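Local coordinates for putative transcriptional regulator protein, LacI family (Rhizobium etli, PDB 3MIZ), which probably acts as a DNA-binding transcriptional repressor of the LacI family, its periplasmic-binding-protein-like fold being of the kind that senses small effectors, at residues S13-T25 with W39-G53. Sequence-based numbering, arbitrary orientation.
Sequences SNTFGIITDYVST and WANANGKTILIANTG
Phe16 meets Trp39 rim to rim: the two rings lie almost in parallel planes, 10° apart, but neither covers the other, and Phe16 CE2 comes to 3.4 Å from Trp39 CZ3. With CG anti to its own carbonyl carbon (chi1 -76°), the Phe16 ring leans back toward Asn14, where the aliphatic chain of Lys45 passes its far end, CD lying 3.6 Å from Phe16 CZ. Ile47 slants across to the Phe16 side chain, its CD1 packed on Phe16 CB where the ring is attached, while its other branch, CG2, presses on Ile18 CD1 at a tight 3.5 Å. Ile18 and Ile49 run side by side and point the same way. Were Phe16 shortened to an alanine, a gap would probably open between Trp39, Ile47 and the Lys45 chain, leaving the indole rim without this neighbour. Beyond the ring, Lys45 bends at chi4 (-55°), bringing NZ within a weak 3.2 Å hydrogen bond of Asn14 OD1; a water accepting from NZ lies within reach of the Asn43 carbonyl.

Strands 15-20 and 46-51, which carry most of these residues, run parallel, tied by backbone hydrogen bonds from Thr46 N to Asn14 O through Thr52 N to Thr20 O, with Ala50 N meeting Ile18 O at 2.9 Å. Past the strand ends Gly53 N still reaches Asp21 O; on the sheet face of Ile19 and Ala50, Thr52 CG2 touches Ile19 CG2 at 3.7 Å.

The pair forms a right-handed beta-alpha-beta crossover with helix 30-42, as in Rossmann-like lobes. Phe16 and Trp39 pack against helix 253-268, Ile19 and Ala50 against helix 56-68; strand 73-78 flanks strand 15-20, and the second subunit packs on Thr15 and Thr46 through its Met65.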
loop_
_atom_site.group_PDB
_atom_site.type_symbol
_atom_site.label_atom_id
_atom_site.label_comp_id
_atom_site.label_asym_id
_atom_site.label_seq_id
_atom_site.Cartn_x
_atom_site.Cartn_y
_atom_site.Cartn_z
ATOM N N SER A 13 11.260 8.422 -28.461
ATOM C CA SER A 13 10.617 7.133 -28.249
ATOM C C SER A 13 9.244 7.345 -27.622
ATOM O O SER A 13 8.386 6.460 -27.668
ATOM C CB SER A 13 11.464 6.260 -27.323
ATOM O OG SER A 13 11.527 6.819 -26.023
ATOM N N ASN A 14 9.043 8.533 -27.058
ATOM C CA ASN A 14 7.801 8.883 -26.374
ATOM C C ASN A 14 7.659 8.009 -25.140
ATOM O O ASN A 14 6.549 7.709 -24.685
ATOM C CB ASN A 14 6.592 8.703 -27.297
ATOM C CG ASN A 14 6.549 9.751 -28.392
ATOM O OD1 ASN A 14 6.791 10.929 -28.135
ATOM N ND2 ASN A 14 6.232 9.334 -29.609
ATOM N N THR A 15 8.804 7.603 -24.599
ATOM C CA THR A 15 8.827 6.763 -23.411
ATOM C C THR A 15 9.551 7.486 -22.281
ATOM O O THR A 15 10.672 7.968 -22.457
ATOM C CB THR A 15 9.545 5.423 -23.696
ATOM O OG1 THR A 15 8.857 4.734 -24.748
ATOM C CG2 THR A 15 9.562 4.544 -22.452
ATOM N N PHE A 16 8.891 7.583 -21.133
ATOM C CA PHE A 16 9.486 8.214 -19.961
ATOM C C PHE A 16 9.877 7.066 -19.045
ATOM O O PHE A 16 9.170 6.064 -18.969
ATOM C CB PHE A 16 8.479 9.096 -19.210
ATOM C CG PHE A 16 8.198 10.424 -19.859
ATOM C CD1 PHE A 16 8.813 10.795 -21.046
ATOM C CD2 PHE A 16 7.297 11.303 -19.272
ATOM C CE1 PHE A 16 8.533 12.027 -21.640
ATOM C CE2 PHE A 16 7.010 12.530 -19.851
ATOM C CZ PHE A 16 7.629 12.895 -21.040
ATOM N N GLY A 17 11.005 7.208 -18.368
ATOM C CA GLY A 17 11.434 6.177 -17.453
ATOM C C GLY A 17 11.320 6.727 -16.048
ATOM O O GLY A 17 11.627 7.890 -15.808
ATOM N N ILE A 18 10.850 5.906 -15.124
ATOM C CA ILE A 18 10.739 6.326 -13.730
ATOM C C ILE A 18 11.785 5.560 -12.946
ATOM O O ILE A 18 11.820 4.332 -12.985
ATOM C CB ILE A 18 9.377 5.962 -13.109
ATOM C CG1 ILE A 18 8.249 6.710 -13.816
ATOM C CG2 ILE A 18 9.389 6.309 -11.600
ATOM C CD1 ILE A 18 6.863 6.387 -13.236
ATOM N N ILE A 19 12.654 6.273 -12.248
ATOM C CA ILE A 19 13.648 5.594 -11.437
ATOM C C ILE A 19 13.194 5.832 -10.010
ATOM O O ILE A 19 13.177 6.965 -9.538
ATOM C CB ILE A 19 15.066 6.167 -11.660
ATOM C CG1 ILE A 19 15.509 5.875 -13.098
ATOM C CG2 ILE A 19 16.046 5.559 -10.644
ATOM C CD1 ILE A 19 16.919 6.318 -13.423
ATOM N N THR A 20 12.780 4.768 -9.338
ATOM C CA THR A 20 12.335 4.904 -7.967
ATOM C C THR A 20 13.242 4.116 -7.042
ATOM O O THR A 20 13.985 3.254 -7.491
ATOM C CB THR A 20 10.915 4.397 -7.790
ATOM O OG1 THR A 20 10.501 4.654 -6.446
ATOM C CG2 THR A 20 10.839 2.895 -8.075
ATOM N N ASP A 21 13.172 4.403 -5.746
ATOM C CA ASP A 21 14.014 3.697 -4.794
ATOM C C ASP A 21 13.391 2.513 -4.053
ATOM O O ASP A 21 13.777 1.368 -4.286
ATOM C CB ASP A 21 14.625 4.678 -3.771
ATOM C CG ASP A 21 13.594 5.614 -3.131
ATOM O OD1 ASP A 21 12.374 5.421 -3.323
ATOM O OD2 ASP A 21 14.022 6.549 -2.416
ATOM N N TYR A 22 12.412 2.768 -3.191
ATOM C CA TYR A 22 11.842 1.687 -2.386
ATOM C C TYR A 22 10.400 1.293 -2.656
ATOM O O TYR A 22 9.664 0.962 -1.724
ATOM C CB TYR A 22 11.990 2.048 -0.910
ATOM C CG TYR A 22 13.395 2.447 -0.537
ATOM C CD1 TYR A 22 14.412 1.495 -0.447
ATOM C CD2 TYR A 22 13.718 3.779 -0.302
ATOM C CE1 TYR A 22 15.717 1.863 -0.133
ATOM C CE2 TYR A 22 15.020 4.159 0.012
ATOM C CZ TYR A 22 16.015 3.192 0.094
ATOM O OH TYR A 22 17.305 3.567 0.388
ATOM N N VAL A 23 10.002 1.294 -3.920
ATOM C CA VAL A 23 8.630 0.955 -4.280
ATOM C C VAL A 23 8.224 -0.480 -3.920
ATOM O O VAL A 23 7.053 -0.737 -3.626
ATOM C CB VAL A 23 8.384 1.190 -5.802
ATOM C CG1 VAL A 23 9.055 0.103 -6.618
ATOM C CG2 VAL A 23 6.900 1.254 -6.090
ATOM N N SER A 24 9.180 -1.410 -3.923
ATOM C CA SER A 24 8.858 -2.801 -3.611
ATOM C C SER A 24 8.622 -3.026 -2.121
ATOM O O SER A 24 8.131 -4.077 -1.718
ATOM C CB SER A 24 9.972 -3.734 -4.094
ATOM O OG SER A 24 11.149 -3.581 -3.317
ATOM N N THR A 25 8.977 -2.036 -1.308
ATOM C CA THR A 25 8.794 -2.133 0.135
ATOM C C THR A 25 8.011 -0.939 0.689
ATOM O O THR A 25 7.710 -0.888 1.883
ATOM C CB THR A 25 10.148 -2.227 0.862
ATOM O OG1 THR A 25 9.927 -2.282 2.277
ATOM C CG2 THR A 25 11.019 -1.023 0.527
ATOM N N TRP A 39 -1.191 11.091 -16.722
ATOM C CA TRP A 39 -0.739 12.145 -17.622
ATOM C C TRP A 39 -0.190 11.518 -18.911
ATOM O O TRP A 39 -0.482 11.980 -20.015
ATOM C CB TRP A 39 0.363 12.981 -16.964
ATOM C CG TRP A 39 0.840 14.084 -17.850
ATOM C CD1 TRP A 39 0.309 15.333 -17.957
ATOM C CD2 TRP A 39 1.875 14.001 -18.834
ATOM N NE1 TRP A 39 0.945 16.035 -18.951
ATOM C CE2 TRP A 39 1.910 15.240 -19.507
ATOM C CE3 TRP A 39 2.773 12.996 -19.215
ATOM C CZ2 TRP A 39 2.808 15.504 -20.546
ATOM C CZ3 TRP A 39 3.666 13.257 -20.253
ATOM C CH2 TRP A 39 3.674 14.503 -20.905
ATOM N N ALA A 40 0.608 10.466 -18.764
ATOM C CA ALA A 40 1.203 9.785 -19.911
ATOM C C ALA A 40 0.152 9.265 -20.892
ATOM O O ALA A 40 0.315 9.388 -22.114
ATOM C CB ALA A 40 2.085 8.639 -19.432
ATOM N N ASN A 41 -0.922 8.684 -20.362
ATOM C CA ASN A 41 -1.979 8.155 -21.219
ATOM C C ASN A 41 -2.684 9.266 -21.996
ATOM O O ASN A 41 -3.159 9.047 -23.109
ATOM C CB ASN A 41 -3.014 7.368 -20.401
ATOM C CG ASN A 41 -2.417 6.162 -19.697
ATOM O OD1 ASN A 41 -1.406 5.610 -20.126
ATOM N ND2 ASN A 41 -3.061 5.734 -18.613
ATOM N N ALA A 42 -2.740 10.457 -21.413
ATOM C CA ALA A 42 -3.391 11.590 -22.058
ATOM C C ALA A 42 -2.454 12.359 -22.985
ATOM O O ALA A 42 -2.892 13.264 -23.697
ATOM C CB ALA A 42 -3.956 12.533 -21.004
ATOM N N ASN A 43 -1.172 11.999 -22.986
ATOM C CA ASN A 43 -0.198 12.680 -23.828
ATOM C C ASN A 43 0.582 11.759 -24.755
ATOM O O ASN A 43 1.627 12.135 -25.279
ATOM C CB ASN A 43 0.750 13.497 -22.949
ATOM C CG ASN A 43 0.050 14.673 -22.293
ATOM O OD1 ASN A 43 0.016 15.774 -22.841
ATOM N ND2 ASN A 43 -0.541 14.437 -21.124
ATOM N N GLY A 44 0.059 10.552 -24.949
ATOM C CA GLY A 44 0.674 9.583 -25.842
ATOM C C GLY A 44 2.018 8.982 -25.492
ATOM O O GLY A 44 2.748 8.545 -26.381
ATOM N N LYS A 45 2.364 8.932 -24.212
ATOM C CA LYS A 45 3.647 8.359 -23.847
ATOM C C LYS A 45 3.532 7.101 -23.008
ATOM O O LYS A 45 2.517 6.860 -22.358
ATOM C CB LYS A 45 4.497 9.422 -23.153
ATOM C CG LYS A 45 4.877 10.531 -24.145
ATOM C CD LYS A 45 5.281 11.810 -23.479
ATOM C CE LYS A 45 5.117 12.982 -24.442
ATOM N NZ LYS A 45 5.849 12.807 -25.731
ATOM N N THR A 46 4.571 6.280 -23.069
ATOM C CA THR A 46 4.617 5.039 -22.318
ATOM C C THR A 46 5.561 5.252 -21.148
ATOM O O THR A 46 6.483 6.072 -21.221
ATOM C CB THR A 46 5.114 3.892 -23.196
ATOM O OG1 THR A 46 6.363 4.258 -23.793
ATOM C CG2 THR A 46 4.108 3.602 -24.298
ATOM N N ILE A 47 5.333 4.503 -20.077
ATOM C CA ILE A 47 6.131 4.628 -18.864
ATOM C C ILE A 47 6.764 3.293 -18.484
ATOM O O ILE A 47 6.082 2.266 -18.445
ATOM C CB ILE A 47 5.239 5.111 -17.678
ATOM C CG1 ILE A 47 4.591 6.460 -18.011
ATOM C CG2 ILE A 47 6.060 5.212 -16.397
ATOM C CD1 ILE A 47 5.574 7.599 -18.243
ATOM N N LEU A 48 8.072 3.316 -18.231
ATOM C CA LEU A 48 8.813 2.135 -17.806
ATOM C C LEU A 48 9.385 2.465 -16.437
ATOM O O LEU A 48 10.016 3.511 -16.258
ATOM C CB LEU A 48 9.956 1.818 -18.769
ATOM C CG LEU A 48 9.592 1.081 -20.059
ATOM C CD1 LEU A 48 10.846 0.891 -20.922
ATOM C CD2 LEU A 48 8.979 -0.272 -19.704
ATOM N N ILE A 49 9.170 1.573 -15.478
ATOM C CA ILE A 49 9.646 1.780 -14.115
ATOM C C ILE A 49 10.809 0.852 -13.724
ATOM O O ILE A 49 10.795 -0.335 -14.042
ATOM C CB ILE A 49 8.487 1.552 -13.112
ATOM C CG1 ILE A 49 7.293 2.440 -13.475
ATOM C CG2 ILE A 49 8.960 1.839 -11.697
ATOM C CD1 ILE A 49 6.066 2.182 -12.584
ATOM N N ALA A 50 11.807 1.412 -13.036
ATOM C CA ALA A 50 12.961 0.650 -12.553
ATOM C C ALA A 50 13.193 1.051 -11.093
ATOM O O ALA A 50 13.153 2.230 -10.765
ATOM C CB ALA A 50 14.200 0.962 -13.387
ATOM N N ASN A 51 13.441 0.067 -10.234
ATOM C CA ASN A 51 13.651 0.305 -8.805
ATOM C C ASN A 51 15.109 0.040 -8.421
ATOM O O ASN A 51 15.663 -0.992 -8.782
ATOM C CB ASN A 51 12.725 -0.613 -7.997
ATOM C CG ASN A 51 12.538 -0.147 -6.554
ATOM O OD1 ASN A 51 12.164 0.998 -6.302
ATOM N ND2 ASN A 51 12.779 -1.045 -5.603
ATOM N N THR A 52 15.710 0.968 -7.682
ATOM C CA THR A 52 17.104 0.853 -7.254
ATOM C C THR A 52 17.242 0.088 -5.935
ATOM O O THR A 52 18.305 -0.462 -5.631
ATOM C CB THR A 52 17.739 2.241 -7.023
ATOM O OG1 THR A 52 17.155 2.828 -5.854
ATOM C CG2 THR A 52 17.513 3.156 -8.210
ATOM N N GLY A 53 16.173 0.065 -5.146
ATOM C CA GLY A 53 16.229 -0.616 -3.864
ATOM C C GLY A 53 17.159 0.140 -2.928
ATOM O O GLY A 53 17.555 -0.365 -1.873
HETATM O O HOH W 1 6.128 4.900 -26.526
HETATM O O HOH W 2 3.873 11.718 -27.207
#